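Local coordinates for protein dimethyladenosine transferase, putative (Plasmodium falciparum, PDB 2H1R) that probably uses S-adenosyl-L-methionine to dimethylate adenines of ribosomal RNA at N6, as other members of the rRNA adenine N6-methyltransferase family do, at residues H23-N27 with P28-D32; I127-R130 with P131-C135; F201-F205 with D206-N210; L261-L264 with E265-M269. All blocks are in the same frame, centred on the assembly; numbering follows the deposited sequence.

Contact 1: residues H23-N27 with P28-D32; sequences HLLKN and PGILD
Pro28, Gly29, Ile30 and Leu31 form the first turn of helix 28-38, and Asn27, just ahead of them, is its N-cap. Pro28 opens the turn; its ring atom CD lies 3.9 Å from Lys26 NZ, a loose contact at the solvent-exposed surface. At Gly29 the backbone N gives a weak capping bond to Asn27 OD1, 3.2 Å away and bent to 127°. Asn27 holds CG anti to its own N (chi1 -170°), which swings the amide back over the helix start, while its ND2 bonds Ser180. Ile30 crosses the asparagine side chain at a slant, CG1 3.4 Å from Asn27 CG. The CG2 branch of Ile30 meets Leu25 CD2, the two side chains crossing at about a right angle. Leu31 N makes the straight bond of the turn, 3.2 Å to Asn27 O, and its CD2 slides past Leu25 CD2 at 3.6 Å. Leu25, predicted to bind S-adenosyl-L-methionine, thus rests on two residues of the helix and also touches Val176 of strand 168-176. One asparagine therefore serves the helix start with both its backbone and side-chain oxygens, and its amide nitrogen ties that start to the chain near strand 181-182.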
loop_
_atom_site.group_PDB
_atom_site.type_symbol
_atom_site.label_atom_id
_atom_site.label_comp_id
_atom_site.label_asym_id
_atom_site.label_seq_id
_atom_site.Cartn_x
_atom_site.Cartn_y
_atom_site.Cartn_z
ATOM N N HIS A 23 -9.722 8.266 -19.415
ATOM C CA HIS A 23 -10.884 8.725 -18.615
ATOM C C HIS A 23 -11.734 7.522 -18.211
ATOM O O HIS A 23 -11.373 6.799 -17.278
ATOM C CB HIS A 23 -11.698 9.774 -19.368
ATOM N N LEU A 24 -12.841 7.275 -18.908
ATOM C CA LEU A 24 -13.743 6.211 -18.434
ATOM C C LEU A 24 -13.518 4.882 -19.123
ATOM O O LEU A 24 -13.439 4.821 -20.342
ATOM C CB LEU A 24 -15.202 6.646 -18.512
ATOM C CG LEU A 24 -15.626 7.832 -17.633
ATOM C CD1 LEU A 24 -17.144 7.910 -17.654
ATOM C CD2 LEU A 24 -15.099 7.794 -16.179
ATOM N N LEU A 25 -13.412 3.824 -18.327
ATOM C CA LEU A 25 -13.225 2.488 -18.837
ATOM C C LEU A 25 -14.476 2.091 -19.639
ATOM O O LEU A 25 -15.594 2.261 -19.160
ATOM C CB LEU A 25 -12.974 1.523 -17.673
ATOM C CG LEU A 25 -12.690 0.061 -17.983
ATOM C CD1 LEU A 25 -11.380 -0.018 -18.771
ATOM C CD2 LEU A 25 -12.573 -0.794 -16.718
ATOM N N LYS A 26 -14.287 1.625 -20.875
ATOM C CA LYS A 26 -15.400 1.099 -21.664
ATOM C C LYS A 26 -14.869 -0.144 -22.316
ATOM O O LYS A 26 -14.347 -0.112 -23.447
ATOM C CB LYS A 26 -15.953 2.096 -22.701
ATOM C CG LYS A 26 -17.363 1.718 -23.361
ATOM C CD LYS A 26 -17.547 0.179 -23.690
ATOM C CE LYS A 26 -18.319 -0.157 -25.035
ATOM N NZ LYS A 26 -17.909 -1.430 -25.743
ATOM N N ASN A 27 -14.968 -1.236 -21.575
ATOM C CA ASN A 27 -14.527 -2.522 -22.058
ATOM C C ASN A 27 -15.121 -3.660 -21.209
ATOM O O ASN A 27 -14.604 -3.972 -20.116
ATOM C CB ASN A 27 -12.987 -2.595 -22.069
ATOM C CG ASN A 27 -12.487 -3.828 -22.784
ATOM O OD1 ASN A 27 -13.210 -4.832 -22.880
ATOM N ND2 ASN A 27 -11.272 -3.759 -23.320
ATOM N N PRO A 28 -16.230 -4.269 -21.693
ATOM C CA PRO A 28 -16.931 -5.353 -20.967
ATOM C C PRO A 28 -16.059 -6.490 -20.482
ATOM O O PRO A 28 -16.253 -6.987 -19.363
ATOM C CB PRO A 28 -17.927 -5.866 -22.022
ATOM C CG PRO A 28 -18.267 -4.632 -22.767
ATOM C CD PRO A 28 -16.952 -3.910 -22.933
ATOM N N GLY A 29 -15.108 -6.911 -21.315
ATOM C CA GLY A 29 -14.228 -8.003 -20.954
ATOM C C GLY A 29 -13.309 -7.668 -19.786
ATOM O O GLY A 29 -12.965 -8.542 -19.004
ATOM N N ILE A 30 -12.886 -6.410 -19.672
ATOM C CA ILE A 30 -12.083 -5.992 -18.487
ATOM C C ILE A 30 -12.945 -5.989 -17.195
ATOM O O ILE A 30 -12.505 -6.423 -16.128
ATOM C CB ILE A 30 -11.437 -4.547 -18.682
ATOM C CG1 ILE A 30 -10.602 -4.447 -19.968
ATOM C CG2 ILE A 30 -10.589 -4.123 -17.478
ATOM C CD1 ILE A 30 -9.520 -5.441 -20.107
ATOM N N LEU A 31 -14.154 -5.449 -17.276
ATOM C CA LEU A 31 -15.055 -5.537 -16.136
ATOM C C LEU A 31 -15.228 -6.964 -15.645
ATOM O O LEU A 31 -15.258 -7.202 -14.426
ATOM C CB LEU A 31 -16.414 -4.924 -16.449
ATOM C CG LEU A 31 -16.407 -3.473 -16.921
ATOM C CD1 LEU A 31 -17.815 -2.906 -16.888
ATOM C CD2 LEU A 31 -15.536 -2.661 -16.033
ATOM N N ASP A 32 -15.368 -7.911 -16.578
ATOM C CA ASP A 32 -15.467 -9.332 -16.223
ATOM C C ASP A 32 -14.258 -9.834 -15.444
ATOM O O ASP A 32 -14.389 -10.621 -14.509
ATOM C CB ASP A 32 -15.676 -10.212 -17.463
ATOM C CG ASP A 32 -17.112 -10.194 -17.960
ATOM O OD1 ASP A 32 -17.997 -9.662 -17.248
ATOM O OD2 ASP A 32 -17.352 -10.719 -19.076
#

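Contact 2: residues I127-R130 with P131-C135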
loop_
_atom_site.group_PDB
_atom_site.type_symbol
_atom_site.label_atom_id
_atom_site.label_comp_id
_atom_site.label_asym_id
_atom_site.label_seq_id
_atom_site.Cartn_x
_atom_site.Cartn_y
_atom_site.Cartn_z
ATOM N N ILE A 127 -3.302 0.644 3.557
ATOM C CA ILE A 127 -2.478 -0.009 4.613
ATOM C C ILE A 127 -2.923 0.362 6.049
ATOM O O ILE A 127 -2.940 -0.481 6.964
ATOM C CB ILE A 127 -0.941 0.260 4.432
ATOM C CG1 ILE A 127 -0.412 -0.443 3.176
ATOM C CG2 ILE A 127 -0.130 -0.168 5.704
ATOM C CD1 ILE A 127 0.895 0.196 2.594
ATOM N N SER A 128 -3.315 1.614 6.228
ATOM C CA SER A 128 -3.670 2.112 7.529
ATOM C C SER A 128 -5.164 1.908 7.881
ATOM O O SER A 128 -5.528 2.071 9.040
ATOM C CB SER A 128 -3.238 3.558 7.654
ATOM O OG SER A 128 -4.002 4.348 6.777
ATOM N N HIS A 129 -5.988 1.515 6.897
ATOM C CA HIS A 129 -7.424 1.277 7.096
ATOM C C HIS A 129 -7.750 0.147 8.099
ATOM O O HIS A 129 -7.126 -0.930 8.074
ATOM C CB HIS A 129 -8.118 1.012 5.746
ATOM C CG HIS A 129 -9.574 0.662 5.875
ATOM N ND1 HIS A 129 -10.560 1.618 6.005
ATOM C CD2 HIS A 129 -10.204 -0.537 5.898
ATOM C CE1 HIS A 129 -11.740 1.020 6.093
ATOM N NE2 HIS A 129 -11.551 -0.288 6.033
ATOM N N ARG A 130 -8.736 0.413 8.964
ATOM C CA ARG A 130 -9.210 -0.539 9.965
ATOM C C ARG A 130 -10.749 -0.596 9.943
ATOM O O ARG A 130 -11.398 0.432 9.742
ATOM C CB ARG A 130 -8.752 -0.148 11.376
ATOM C CG ARG A 130 -7.241 -0.122 11.632
ATOM C CD ARG A 130 -6.599 -1.504 11.452
ATOM N NE ARG A 130 -5.152 -1.434 11.683
ATOM C CZ ARG A 130 -4.243 -1.157 10.747
ATOM N NH1 ARG A 130 -2.954 -1.112 11.079
ATOM N NH2 ARG A 130 -4.613 -0.931 9.485
ATOM N N PRO A 131 -11.335 -1.794 10.098
ATOM C CA PRO A 131 -10.735 -3.131 10.205
ATOM C C PRO A 131 -10.173 -3.631 8.870
ATOM O O PRO A 131 -10.483 -3.073 7.824
ATOM C CB PRO A 131 -11.931 -4.004 10.594
ATOM C CG PRO A 131 -13.074 -3.336 9.961
ATOM C CD PRO A 131 -12.809 -1.873 10.153
ATOM N N LEU A 132 -9.380 -4.696 8.915
ATOM C CA LEU A 132 -8.732 -5.198 7.709
ATOM C C LEU A 132 -9.804 -5.668 6.746
ATOM O O LEU A 132 -10.859 -6.151 7.161
ATOM C CB LEU A 132 -7.764 -6.332 8.023
ATOM C CG LEU A 132 -6.309 -6.037 8.427
ATOM C CD1 LEU A 132 -6.143 -4.820 9.347
ATOM C CD2 LEU A 132 -5.657 -7.272 9.038
ATOM N N PHE A 133 -9.534 -5.493 5.459
ATOM C CA PHE A 133 -10.470 -5.854 4.402
ATOM C C PHE A 133 -9.980 -7.145 3.751
ATOM O O PHE A 133 -8.855 -7.594 4.023
ATOM C CB PHE A 133 -10.624 -4.688 3.412
ATOM C CG PHE A 133 -9.339 -4.269 2.769
ATOM C CD1 PHE A 133 -8.854 -4.949 1.646
ATOM C CD2 PHE A 133 -8.597 -3.193 3.283
ATOM C CE1 PHE A 133 -7.650 -4.578 1.043
ATOM C CE2 PHE A 133 -7.395 -2.811 2.682
ATOM C CZ PHE A 133 -6.923 -3.501 1.561
ATOM N N LYS A 134 -10.836 -7.785 2.948
ATOM C CA LYS A 134 -10.509 -9.110 2.417
ATOM C C LYS A 134 -9.646 -8.991 1.163
ATOM O O LYS A 134 -8.711 -9.779 0.951
ATOM C CB LYS A 134 -11.773 -9.841 2.003
ATOM C CG LYS A 134 -12.525 -10.575 3.070
ATOM C CD LYS A 134 -13.633 -11.401 2.391
ATOM C CE LYS A 134 -14.778 -11.706 3.367
ATOM N NZ LYS A 134 -15.895 -12.519 2.727
ATOM N N CYS A 135 -10.032 -8.069 0.280
ATOM C CA CYS A 135 -9.265 -7.846 -0.939
ATOM C C CYS A 135 -9.596 -6.551 -1.643
ATOM O O CYS A 135 -10.632 -5.967 -1.414
ATOM C CB CYS A 135 -9.376 -9.053 -1.874
ATOM S SG CYS A 135 -10.270 -8.881 -3.378
HETATM O O HOH W 1 -12.983 -2.744 6.463
#
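His129 and Phe133 make the buried side of the connection that joins helix 119-128 to strand 135-141 in the Rossmann-like methyltransferase domain, with a cis peptide bond before Pro131 at its bend. On the packed side, CD2 of the His129 imidazole approaches the edge of the Phe133 ring, 4.1 Å from its CD2, and the two side chains cross at a slant. The phenyl gets there from a chi1 of 59°, which sets CG between the backbone N and the carbonyl carbon. Both rings also meet Phe107, so the connection is joined to a small aromatic cluster.

The outer side is looser and more polar. There the aliphatic part of Arg130 runs alongside Leu132 in the same direction, with CD 4.0 Å from Leu132 CD1, and both side chains touch Phe201. A bend at chi2 (-62°) folds the arginine back on the helix end, where NH2 bonds two carbonyl oxygens: Ile127 O at 3.1 Å, and His129 O at 2.9 Å. Each acceptor lies in the guanidinium plane, although NH2 stands well above the carbonyl plane of His129. This pair of bonds probably fixes the rotation of the guanidinium and ties the side chain to the helix end. Back at the buried histidine, a water in the imidazole plane, 2.9 Å from His129 NE2, can also donate to Pro131 O.

Contact 3: residues F201-F205 with D206-N210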
loop_
_atom_site.group_PDB
_atom_site.type_symbol
_atom_site.label_atom_id
_atom_site.label_comp_id
_atom_site.label_asym_id
_atom_site.label_seq_id
_atom_site.Cartn_x
_atom_site.Cartn_y
_atom_site.Cartn_z
ATOM N N PHE A 201 0.025 -6.551 10.295
ATOM C CA PHE A 201 -0.481 -5.402 10.988
ATOM C C PHE A 201 -0.057 -5.271 12.467
ATOM O O PHE A 201 -0.338 -4.277 13.101
ATOM C CB PHE A 201 -1.968 -5.236 10.709
ATOM C CG PHE A 201 -2.242 -5.043 9.237
ATOM C CD1 PHE A 201 -2.458 -3.778 8.719
ATOM C CD2 PHE A 201 -2.165 -6.135 8.347
ATOM C CE1 PHE A 201 -2.661 -3.604 7.330
ATOM C CE2 PHE A 201 -2.379 -5.964 6.981
ATOM C CZ PHE A 201 -2.631 -4.700 6.482
ATOM N N LEU A 202 0.697 -6.236 12.964
ATOM C CA LEU A 202 1.379 -6.080 14.244
ATOM C C LEU A 202 2.568 -5.082 14.155
ATOM O O LEU A 202 2.985 -4.476 15.167
ATOM C CB LEU A 202 1.829 -7.450 14.727
ATOM C CG LEU A 202 0.674 -8.436 14.947
ATOM C CD1 LEU A 202 1.178 -9.789 15.354
ATOM C CD2 LEU A 202 -0.204 -7.869 16.004
ATOM N N THR A 203 3.039 -4.832 12.933
ATOM C CA THR A 203 4.159 -3.892 12.714
ATOM C C THR A 203 3.782 -2.439 13.002
ATOM O O THR A 203 2.720 -1.988 12.602
ATOM C CB THR A 203 4.616 -3.961 11.250
ATOM O OG1 THR A 203 5.036 -5.289 10.981
ATOM C CG2 THR A 203 5.796 -3.013 11.016
ATOM N N ASN A 204 4.643 -1.715 13.709
ATOM C CA ASN A 204 4.452 -0.304 13.935
ATOM C C ASN A 204 4.828 0.429 12.662
ATOM O O ASN A 204 6.031 0.563 12.329
ATOM C CB ASN A 204 5.311 0.159 15.108
ATOM C CG ASN A 204 5.195 1.638 15.363
ATOM O OD1 ASN A 204 4.616 2.372 14.573
ATOM N ND2 ASN A 204 5.751 2.089 16.480
ATOM N N PHE A 205 3.806 0.826 11.908
ATOM C CA PHE A 205 4.031 1.384 10.574
ATOM C C PHE A 205 4.873 2.655 10.541
ATOM O O PHE A 205 5.668 2.823 9.607
ATOM C CB PHE A 205 2.727 1.582 9.804
ATOM C CG PHE A 205 2.939 2.089 8.415
ATOM C CD1 PHE A 205 3.350 1.241 7.418
ATOM C CD2 PHE A 205 2.798 3.436 8.125
ATOM C CE1 PHE A 205 3.575 1.716 6.116
ATOM C CE2 PHE A 205 3.021 3.920 6.830
ATOM C CZ PHE A 205 3.408 3.041 5.825
ATOM N N ASP A 206 4.715 3.528 11.543
ATOM C CA ASP A 206 5.540 4.735 11.673
ATOM C C ASP A 206 7.040 4.415 11.716
ATOM O O ASP A 206 7.834 5.036 11.002
ATOM C CB ASP A 206 5.145 5.584 12.900
ATOM C CG ASP A 206 3.703 6.122 12.800
ATOM O OD1 ASP A 206 3.207 6.247 11.655
ATOM O OD2 ASP A 206 3.068 6.426 13.853
ATOM N N GLU A 207 7.420 3.427 12.515
ATOM C CA GLU A 207 8.836 3.088 12.639
ATOM C C GLU A 207 9.347 2.309 11.415
ATOM O O GLU A 207 10.488 2.499 11.006
ATOM C CB GLU A 207 9.078 2.231 13.889
ATOM C CG GLU A 207 9.026 2.971 15.192
ATOM C CD GLU A 207 9.912 2.324 16.250
ATOM O OE1 GLU A 207 9.422 2.153 17.403
ATOM O OE2 GLU A 207 11.080 1.984 15.927
ATOM N N TRP A 208 8.536 1.388 10.904
ATOM C CA TRP A 208 8.856 0.623 9.680
ATOM C C TRP A 208 9.128 1.559 8.521
ATOM O O TRP A 208 10.151 1.467 7.871
ATOM C CB TRP A 208 7.668 -0.268 9.307
ATOM C CG TRP A 208 7.737 -0.964 7.963
ATOM C CD1 TRP A 208 7.133 -0.571 6.803
ATOM C CD2 TRP A 208 8.408 -2.190 7.669
ATOM N NE1 TRP A 208 7.379 -1.488 5.807
ATOM C CE2 TRP A 208 8.168 -2.487 6.308
ATOM C CE3 TRP A 208 9.186 -3.075 8.423
ATOM C CZ2 TRP A 208 8.686 -3.637 5.691
ATOM C CZ3 TRP A 208 9.699 -4.214 7.793
ATOM C CH2 TRP A 208 9.436 -4.481 6.459
ATOM N N ASP A 209 8.209 2.483 8.277
ATOM C CA ASP A 209 8.349 3.391 7.154
ATOM C C ASP A 209 9.563 4.323 7.335
ATOM O O ASP A 209 10.227 4.686 6.354
ATOM C CB ASP A 209 7.059 4.185 6.896
ATOM C CG ASP A 209 7.094 4.930 5.573
ATOM O OD1 ASP A 209 7.224 4.293 4.484
ATOM O OD2 ASP A 209 7.027 6.160 5.645
ATOM N N ASN A 210 9.866 4.713 8.569
ATOM C CA ASN A 210 11.020 5.596 8.768
ATOM C C ASN A 210 12.344 4.876 8.581
ATOM O O ASN A 210 13.300 5.453 8.030
ATOM C CB ASN A 210 10.991 6.282 10.134
ATOM C CG ASN A 210 9.974 7.390 10.207
ATOM O OD1 ASN A 210 9.456 7.861 9.192
ATOM N ND2 ASN A 210 9.686 7.828 11.415
HETATM O O HOH W 2 7.121 0.476 18.146
#
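Phe205 and Asp209 run side by side in the same direction, one helical turn apart, with the phenyl ring and the carboxylate only 11° from parallel. Asp209 CB sits over one face of the ring, displaced toward its rim, in a CH-pi contact 4.2 Å from the ring centroid. The carboxylate beyond it is held by salt bridges to Arg159 and Arg213, which probably keep it charged and restrict its rotation. Thr203 and Trp208 cross at a slant, with Thr203 CG2 3.7 Å from Trp208 CB, on the side where the indole enters between helices 159-167 and 279-291. Asn204 is the N-cap of helix 205-216. Its OD1 takes a weak bond from Asp206 N, while its backbone O accepts a straight one from Trp208 N at 3.0 Å. With CG anti to the backbone N (chi1 178°), the asparagine amide crosses the Glu207 side chain, amide and carboxylate planes 73° apart. Asn204 ND2 is 3.6 Å from Glu207 CG, and it reaches the acid through a water that accepts from ND2 and donates to Glu207 OE1 at 2.9 Å. Glu207 OE1 also bonds His295, and OE2 bonds Asn290 and Phe296 N.

Contact 4: residues L261-L264 with E265-M269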
loop_
_atom_site.group_PDB
_atom_site.type_symbol
_atom_site.label_atom_id
_atom_site.label_comp_id
_atom_site.label_asym_id
_atom_site.label_seq_id
_atom_site.Cartn_x
_atom_site.Cartn_y
_atom_site.Cartn_z
ATOM N N LEU A 261 25.945 -0.272 14.897
ATOM C CA LEU A 261 26.508 -1.095 13.795
ATOM C C LEU A 261 26.579 -2.569 14.128
ATOM O O LEU A 261 26.521 -3.418 13.228
ATOM C CB LEU A 261 27.913 -0.608 13.381
ATOM C CG LEU A 261 28.066 0.417 12.263
ATOM C CD1 LEU A 261 26.999 1.476 12.283
ATOM C CD2 LEU A 261 29.471 1.035 12.248
ATOM N N ASP A 262 26.728 -2.883 15.419
ATOM C CA ASP A 262 26.683 -4.273 15.889
ATOM C C ASP A 262 25.367 -5.016 15.516
ATOM O O ASP A 262 25.333 -6.244 15.403
ATOM C CB ASP A 262 26.885 -4.326 17.414
ATOM C CG ASP A 262 28.360 -4.293 17.837
ATOM O OD1 ASP A 262 29.283 -4.370 16.974
ATOM O OD2 ASP A 262 28.590 -4.178 19.074
ATOM N N VAL A 263 24.278 -4.279 15.329
ATOM C CA VAL A 263 23.020 -4.894 14.912
ATOM C C VAL A 263 23.204 -5.500 13.505
ATOM O O VAL A 263 22.827 -6.637 13.253
ATOM C CB VAL A 263 21.887 -3.852 14.913
ATOM C CG1 VAL A 263 20.594 -4.413 14.292
ATOM C CG2 VAL A 263 21.678 -3.245 16.364
ATOM N N LEU A 264 23.801 -4.715 12.609
ATOM C CA LEU A 264 24.078 -5.144 11.222
ATOM C C LEU A 264 25.006 -6.360 11.220
ATOM O O LEU A 264 24.767 -7.350 10.531
ATOM C CB LEU A 264 24.703 -3.981 10.418
ATOM C CG LEU A 264 23.931 -2.662 10.271
ATOM C CD1 LEU A 264 24.683 -1.734 9.333
ATOM C CD2 LEU A 264 22.567 -2.875 9.733
ATOM N N GLU A 265 26.058 -6.266 12.022
ATOM C CA GLU A 265 27.030 -7.320 12.206
ATOM C C GLU A 265 26.375 -8.610 12.681
ATOM O O GLU A 265 26.601 -9.662 12.089
ATOM C CB GLU A 265 28.105 -6.840 13.177
ATOM C CG GLU A 265 29.403 -7.630 13.144
ATOM C CD GLU A 265 30.564 -6.854 13.765
ATOM O OE1 GLU A 265 30.515 -5.592 13.797
ATOM O OE2 GLU A 265 31.525 -7.508 14.220
ATOM N N HIS A 266 25.523 -8.512 13.704
ATOM C CA HIS A 266 24.802 -9.661 14.245
ATOM C C HIS A 266 23.962 -10.343 13.191
ATOM O O HIS A 266 23.904 -11.562 13.147
ATOM C CB HIS A 266 23.907 -9.257 15.415
ATOM C CG HIS A 266 23.049 -10.378 15.930
ATOM N ND1 HIS A 266 21.678 -10.411 15.766
ATOM C CD2 HIS A 266 23.373 -11.511 16.599
ATOM C CE1 HIS A 266 21.192 -11.508 16.318
ATOM N NE2 HIS A 266 22.202 -12.193 16.831
ATOM N N LEU A 267 23.309 -9.552 12.346
ATOM C CA LEU A 267 22.404 -10.072 11.341
ATOM C C LEU A 267 23.122 -10.376 10.026
ATOM O O LEU A 267 22.483 -10.804 9.073
ATOM C CB LEU A 267 21.251 -9.095 11.106
ATOM C CG LEU A 267 20.240 -8.859 12.253
ATOM C CD1 LEU A 267 19.401 -7.614 11.966
ATOM C CD2 LEU A 267 19.313 -10.069 12.377
ATOM N N ASP A 268 24.440 -10.173 9.983
ATOM C CA ASP A 268 25.222 -10.405 8.742
ATOM C C ASP A 268 24.732 -9.530 7.607
ATOM O O ASP A 268 24.632 -9.994 6.457
ATOM C CB ASP A 268 25.132 -11.872 8.271
ATOM C CG ASP A 268 25.746 -12.845 9.250
ATOM O OD1 ASP A 268 26.905 -12.621 9.684
ATOM O OD2 ASP A 268 25.065 -13.850 9.577
ATOM N N MET A 269 24.417 -8.277 7.908
ATOM C CA MET A 269 23.805 -7.406 6.918
ATOM C C MET A 269 24.672 -6.188 6.582
ATOM O O MET A 269 24.252 -5.335 5.809
ATOM C CB MET A 269 22.402 -6.974 7.374
ATOM C CG MET A 269 21.333 -8.047 7.297
ATOM S SD MET A 269 19.689 -7.332 7.657
ATOM C CE MET A 269 18.721 -8.838 7.786
#
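Leu261 O accepts from Glu265 N at 3.1 Å, the first of three i to i+4 bonds in the last turns of helix 256-266, which ends in a Schellman motif at Asp268. Asp262 O takes His266 N at 2.8 Å. Its carboxylate lies alongside that of Glu265, the two pointing the same way with planes 83° apart, and Asp262 OD1 is 3.6 Å from Glu265 OE1. Two like charges so close would repel if both acids are ionised, and this may raise the pKa of one of them, although Asp262 also touches Lys292, which could offset part of the repulsion. Next comes Val263, whose O bonds Leu267 N. Val263 CG1 and Leu267 CD1 touch at 4.1 Å, two side chains running in one direction, and Val263 continues onto Phe289 of helix 279-291. Leu264 is buried and packs on Leu223 and Leu285, so the helix end is held against helices 223-227 and 279-291. Its carbonyl closes the helix. Beyond it the chain reverses through the positive phi of Asp268 (60°), whose N bonds Glu265 O, and Met269 N comes back to Leu264 O at 2.8 Å in a nearly straight bond of 174°.

How the contacts relate
The four contacts follow one another along the chain, each at a helix end: contacts 1 and 3 are helix starts with asparagine caps, contacts 2 and 4 helix exits. Contact 1, which includes two residues predicted to bind the cofactor, and contact 2, feeding strand 135-141 of the seven-stranded sheet, belong to the methyltransferase core; their centres are about 26 Å apart. Contact 3 touches contact 2, their centres about 15 Å apart: Phe201 packs on Ile127 O, Arg130 and Leu132, bringing the start of the helical C-terminal part against the core. Contact 4 lies about 20 Å from contact 3, centre to centre, and shares helix 279-291 with it as a packing partner. Contacts 1 and 4 lie on opposite sides of the chain's centre, about 50 Å apart between centres.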